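Local coordinates for protein protease (Helicobacter pylori, PDB 5EUF) that is a zinc-dependent M16-family peptidase that probably cleaves the cytoplasmic domain of human junctional adhesion molecule A, weakening gastric epithelial cell-cell adhesion, at residues 32-43 / 186-197. Residues are numbered along the deposited sequence; the frame is centred on the assembly and turned at random.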
loop_
_atom_site.group_PDB
_atom_site.type_symbol
_atom_site.label_atom_id
_atom_site.label_comp_id
_atom_site.label_asym_id
_atom_site.label_seq_id
_atom_site.Cartn_x
_atom_site.Cartn_y
_atom_site.Cartn_z
ATOM N N GLU B 32 32.241 -17.531 -13.161
ATOM C CA GLU B 32 30.895 -16.983 -13.267
ATOM C C GLU B 32 30.949 -15.471 -13.448
ATOM O O GLU B 32 31.627 -14.769 -12.695
ATOM C CB GLU B 32 30.052 -17.337 -12.041
ATOM C CG GLU B 32 28.637 -16.780 -12.122
ATOM C CD GLU B 32 27.737 -17.274 -11.011
ATOM O OE1 GLU B 32 27.069 -16.437 -10.369
ATOM O OE2 GLU B 32 27.685 -18.501 -10.786
ATOM N N VAL B 33 30.232 -14.976 -14.453
ATOM C CA VAL B 33 30.213 -13.550 -14.751
ATOM C C VAL B 33 28.916 -12.913 -14.268
ATOM O O VAL B 33 27.856 -13.149 -14.840
ATOM C CB VAL B 33 30.373 -13.290 -16.261
ATOM C CG1 VAL B 33 30.493 -11.803 -16.528
ATOM C CG2 VAL B 33 31.586 -14.028 -16.796
ATOM N N ASP B 34 29.006 -12.098 -13.221
ATOM C CA ASP B 34 27.824 -11.482 -12.627
ATOM C C ASP B 34 27.662 -10.009 -12.979
ATOM O O ASP B 34 28.633 -9.251 -13.011
ATOM C CB ASP B 34 27.858 -11.622 -11.103
ATOM C CG ASP B 34 27.467 -13.002 -10.637
ATOM O OD1 ASP B 34 28.303 -13.922 -10.742
ATOM O OD2 ASP B 34 26.325 -13.164 -10.159
ATOM N N VAL B 35 26.421 -9.615 -13.242
ATOM C CA VAL B 35 26.055 -8.209 -13.329
ATOM C C VAL B 35 24.946 -7.926 -12.328
ATOM O O VAL B 35 23.832 -8.425 -12.467
ATOM C CB VAL B 35 25.589 -7.815 -14.737
ATOM C CG1 VAL B 35 25.020 -6.405 -14.725
ATOM C CG2 VAL B 35 26.739 -7.917 -15.720
ATOM N N LEU B 36 25.261 -7.134 -11.310
ATOM C CA LEU B 36 24.295 -6.816 -10.270
ATOM C C LEU B 36 23.748 -5.402 -10.433
ATOM O O LEU B 36 24.508 -4.446 -10.578
ATOM C CB LEU B 36 24.928 -6.957 -8.889
ATOM C CG LEU B 36 25.817 -8.171 -8.640
ATOM C CD1 LEU B 36 26.417 -8.088 -7.247
ATOM C CD2 LEU B 36 25.026 -9.453 -8.814
ATOM N N TYR B 37 22.427 -5.274 -10.409
ATOM C CA TYR B 37 21.800 -3.963 -10.390
ATOM C C TYR B 37 21.174 -3.715 -9.025
ATOM O O TYR B 37 20.416 -4.546 -8.523
ATOM C CB TYR B 37 20.747 -3.845 -11.490
ATOM C CG TYR B 37 21.317 -3.797 -12.890
ATOM C CD1 TYR B 37 21.793 -2.605 -13.427
ATOM C CD2 TYR B 37 21.367 -4.939 -13.681
ATOM C CE1 TYR B 37 22.306 -2.555 -14.709
ATOM C CE2 TYR B 37 21.877 -4.899 -14.963
ATOM C CZ TYR B 37 22.349 -3.707 -15.472
ATOM O OH TYR B 37 22.862 -3.666 -16.747
ATOM N N LYS B 38 21.494 -2.575 -8.421
ATOM C CA LYS B 38 20.940 -2.225 -7.116
ATOM C C LYS B 38 19.483 -1.798 -7.241
ATOM O O LYS B 38 19.118 -0.687 -6.857
ATOM C CB LYS B 38 21.761 -1.111 -6.467
ATOM C CG LYS B 38 23.232 -1.444 -6.288
ATOM C CD LYS B 38 23.991 -0.267 -5.699
ATOM C CE LYS B 38 25.446 -0.614 -5.438
ATOM N NZ LYS B 38 26.205 0.564 -4.936
ATOM N N VAL B 39 18.662 -2.683 -7.804
ATOM C CA VAL B 39 17.239 -2.425 -7.993
ATOM C C VAL B 39 16.410 -3.635 -7.606
ATOM O O VAL B 39 16.821 -4.775 -7.818
ATOM C CB VAL B 39 16.890 -2.078 -9.450
ATOM C CG1 VAL B 39 15.706 -1.122 -9.484
ATOM C CG2 VAL B 39 18.086 -1.497 -10.179
ATOM N N GLY B 40 15.228 -3.382 -7.062
ATOM C CA GLY B 40 14.312 -4.451 -6.718
ATOM C C GLY B 40 12.902 -3.913 -6.625
ATOM O O GLY B 40 12.606 -2.833 -7.135
ATOM N N SER B 41 12.029 -4.665 -5.965
ATOM C CA SER B 41 10.652 -4.238 -5.783
ATOM C C SER B 41 10.581 -3.086 -4.786
ATOM O O SER B 41 9.574 -2.380 -4.716
ATOM C CB SER B 41 9.786 -5.406 -5.312
ATOM O OG SER B 41 10.217 -5.887 -4.051
ATOM N N ARG B 42 11.655 -2.898 -4.023
ATOM C CA ARG B 42 11.701 -1.845 -3.015
ATOM C C ARG B 42 11.858 -0.473 -3.667
ATOM O O ARG B 42 11.635 0.559 -3.033
ATOM C CB ARG B 42 12.840 -2.089 -2.022
ATOM C CG ARG B 42 14.166 -1.506 -2.462
ATOM C CD ARG B 42 15.247 -1.680 -1.412
ATOM N NE ARG B 42 16.265 -0.645 -1.548
ATOM C CZ ARG B 42 16.342 0.422 -0.763
ATOM N NH1 ARG B 42 15.471 0.578 0.223
ATOM N NH2 ARG B 42 17.292 1.328 -0.956
ATOM N N ASN B 43 12.243 -0.471 -4.938
ATOM C CA ASN B 43 12.383 0.766 -5.692
ATOM C C ASN B 43 11.147 1.051 -6.537
ATOM O O ASN B 43 11.157 1.933 -7.395
ATOM C CB ASN B 43 13.624 0.709 -6.580
ATOM C CG ASN B 43 14.878 0.372 -5.805
ATOM O OD1 ASN B 43 15.287 -0.789 -5.733
ATOM N ND2 ASN B 43 15.498 1.388 -5.216
ATOM N N TYR B 186 17.325 3.067 -13.381
ATOM C CA TYR B 186 17.882 2.133 -12.413
ATOM C C TYR B 186 18.930 1.176 -12.991
ATOM O O TYR B 186 19.600 0.467 -12.241
ATOM C CB TYR B 186 16.753 1.332 -11.765
ATOM C CG TYR B 186 15.906 2.143 -10.808
ATOM C CD1 TYR B 186 16.401 2.524 -9.565
ATOM C CD2 TYR B 186 14.612 2.524 -11.143
ATOM C CE1 TYR B 186 15.631 3.266 -8.684
ATOM C CE2 TYR B 186 13.835 3.265 -10.267
ATOM C CZ TYR B 186 14.350 3.634 -9.041
ATOM O OH TYR B 186 13.582 4.372 -8.167
ATOM N N TYR B 187 19.082 1.163 -14.313
ATOM C CA TYR B 187 20.108 0.334 -14.948
ATOM C C TYR B 187 21.259 1.178 -15.483
ATOM O O TYR B 187 21.824 0.885 -16.536
ATOM C CB TYR B 187 19.512 -0.506 -16.080
ATOM C CG TYR B 187 18.786 -1.748 -15.617
ATOM C CD1 TYR B 187 17.801 -1.680 -14.641
ATOM C CD2 TYR B 187 19.072 -2.989 -16.175
ATOM C CE1 TYR B 187 17.131 -2.812 -14.220
ATOM C CE2 TYR B 187 18.404 -4.130 -15.762
ATOM C CZ TYR B 187 17.434 -4.033 -14.785
ATOM O OH TYR B 187 16.765 -5.161 -14.367
ATOM N N GLN B 188 21.595 2.237 -14.758
ATOM C CA GLN B 188 22.771 3.028 -15.077
ATOM C C GLN B 188 24.010 2.308 -14.563
ATOM O O GLN B 188 23.935 1.568 -13.583
ATOM C CB GLN B 188 22.674 4.423 -14.464
ATOM C CG GLN B 188 21.382 5.155 -14.767
ATOM C CD GLN B 188 21.386 6.574 -14.237
ATOM O OE1 GLN B 188 22.374 7.296 -14.372
ATOM N NE2 GLN B 188 20.282 6.980 -13.620
ATOM N N PRO B 189 25.151 2.510 -15.235
ATOM C CA PRO B 189 26.437 1.967 -14.784
ATOM C C PRO B 189 26.755 2.341 -13.335
ATOM O O PRO B 189 27.302 1.524 -12.595
ATOM C CB PRO B 189 27.440 2.610 -15.745
ATOM C CG PRO B 189 26.657 2.844 -16.990
ATOM C CD PRO B 189 25.258 3.173 -16.548
ATOM N N LYS B 190 26.402 3.562 -12.939
ATOM C CA LYS B 190 26.619 4.029 -11.572
ATOM C C LYS B 190 25.802 3.225 -10.560
ATOM O O LYS B 190 26.068 3.264 -9.358
ATOM C CB LYS B 190 26.272 5.516 -11.460
ATOM N N ASN B 191 24.806 2.495 -11.054
ATOM C CA ASN B 191 23.936 1.704 -10.198
ATOM C C ASN B 191 24.171 0.209 -10.395
ATOM O O ASN B 191 23.402 -0.621 -9.908
ATOM C CB ASN B 191 22.466 2.052 -10.474
ATOM C CG ASN B 191 21.532 1.590 -9.366
ATOM O OD1 ASN B 191 21.888 1.616 -8.187
ATOM N ND2 ASN B 191 20.335 1.158 -9.745
ATOM N N ALA B 192 25.242 -0.135 -11.105
ATOM C CA ALA B 192 25.502 -1.531 -11.450
ATOM C C ALA B 192 26.861 -2.023 -10.957
ATOM O O ALA B 192 27.793 -1.239 -10.774
ATOM C CB ALA B 192 25.395 -1.725 -12.954
ATOM N N ILE B 193 26.956 -3.332 -10.746
ATOM C CA ILE B 193 28.193 -3.975 -10.310
ATOM C C ILE B 193 28.505 -5.192 -11.171
ATOM O O ILE B 193 27.666 -6.078 -11.326
ATOM C CB ILE B 193 28.120 -4.431 -8.839
ATOM C CG1 ILE B 193 27.891 -3.240 -7.907
ATOM C CG2 ILE B 193 29.388 -5.182 -8.449
ATOM C CD1 ILE B 193 27.687 -3.635 -6.457
ATOM N N VAL B 194 29.710 -5.234 -11.731
ATOM C CA VAL B 194 30.153 -6.390 -12.499
ATOM C C VAL B 194 31.069 -7.256 -11.642
ATOM O O VAL B 194 32.167 -6.839 -11.266
ATOM C CB VAL B 194 30.883 -5.978 -13.792
ATOM C CG1 VAL B 194 31.405 -7.204 -14.525
ATOM C CG2 VAL B 194 29.955 -5.171 -14.691
ATOM N N LEU B 195 30.603 -8.462 -11.335
ATOM C CA LEU B 195 31.316 -9.373 -10.450
ATOM C C LEU B 195 31.776 -10.615 -11.200
ATOM O O LEU B 195 30.980 -11.271 -11.869
ATOM C CB LEU B 195 30.420 -9.766 -9.272
ATOM C CG LEU B 195 30.882 -10.879 -8.330
ATOM C CD1 LEU B 195 32.079 -10.437 -7.508
ATOM C CD2 LEU B 195 29.740 -11.317 -7.426
ATOM N N VAL B 196 33.064 -10.931 -11.094
ATOM C CA VAL B 196 33.614 -12.118 -11.745
ATOM C C VAL B 196 34.316 -13.023 -10.734
ATOM O O VAL B 196 35.276 -12.617 -10.078
ATOM C CB VAL B 196 34.602 -11.745 -12.869
ATOM C CG1 VAL B 196 35.217 -13.000 -13.469
ATOM C CG2 VAL B 196 33.905 -10.916 -13.944
ATOM N N VAL B 197 33.824 -14.253 -10.616
ATOM C CA VAL B 197 34.350 -15.210 -9.649
ATOM C C VAL B 197 34.763 -16.507 -10.343
ATOM O O VAL B 197 34.047 -17.008 -11.211
ATOM C CB VAL B 197 33.308 -15.528 -8.546
ATOM C CG1 VAL B 197 33.873 -16.508 -7.531
ATOM C CG2 VAL B 197 32.846 -14.252 -7.857
#
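Tyr37 and Tyr187 both set CG opposite their own carbonyl carbon, beside the backbone N, which lays one ring over the other in a face-to-face stack with planes 24° from parallel. The side chain of Tyr187 is about 6 Å from that of Glu56, the probable proton acceptor, so the stack borders the active site. Ala192, the strand partner of Tyr37, is small enough to leave room for that ring, its CB lying 3.6 Å from Tyr37 CE1. In Asn191, CG stands opposite the backbone N (chi1 -163°), and the amide thereby reaches back to the end of the preceding helix, where ND2 donates to Tyr186 O at 2.7 Å. The backbone O of Asn191 accepts an almost straight bond from Lys38 N, continuing the antiparallel ladder past the strand ends. Val39 fits its two methyls against Tyr186, CG1 lying 3.5 Å from Tyr186 CG. Along strands 32-37 and 192-197, Glu32, Asp34 and Leu36 form hydrogen-bonded pairs with Val197, Leu195 and Ile193. Beta-branched Val33 and Val35 suit the extended backbone and face helix 102-113 together with Tyr37. On the reverse face Leu36 and Asp34 meet helix 365-376, and the buried carboxylates of Glu32 and Asp34 both form salt bridges with Arg92, which would offset the cost of burying two neighbouring acids. The two strands are central in a six-stranded mixed sheet, with strand 91-98 flanking 32-37 and strand 18-23 flanking 192-197.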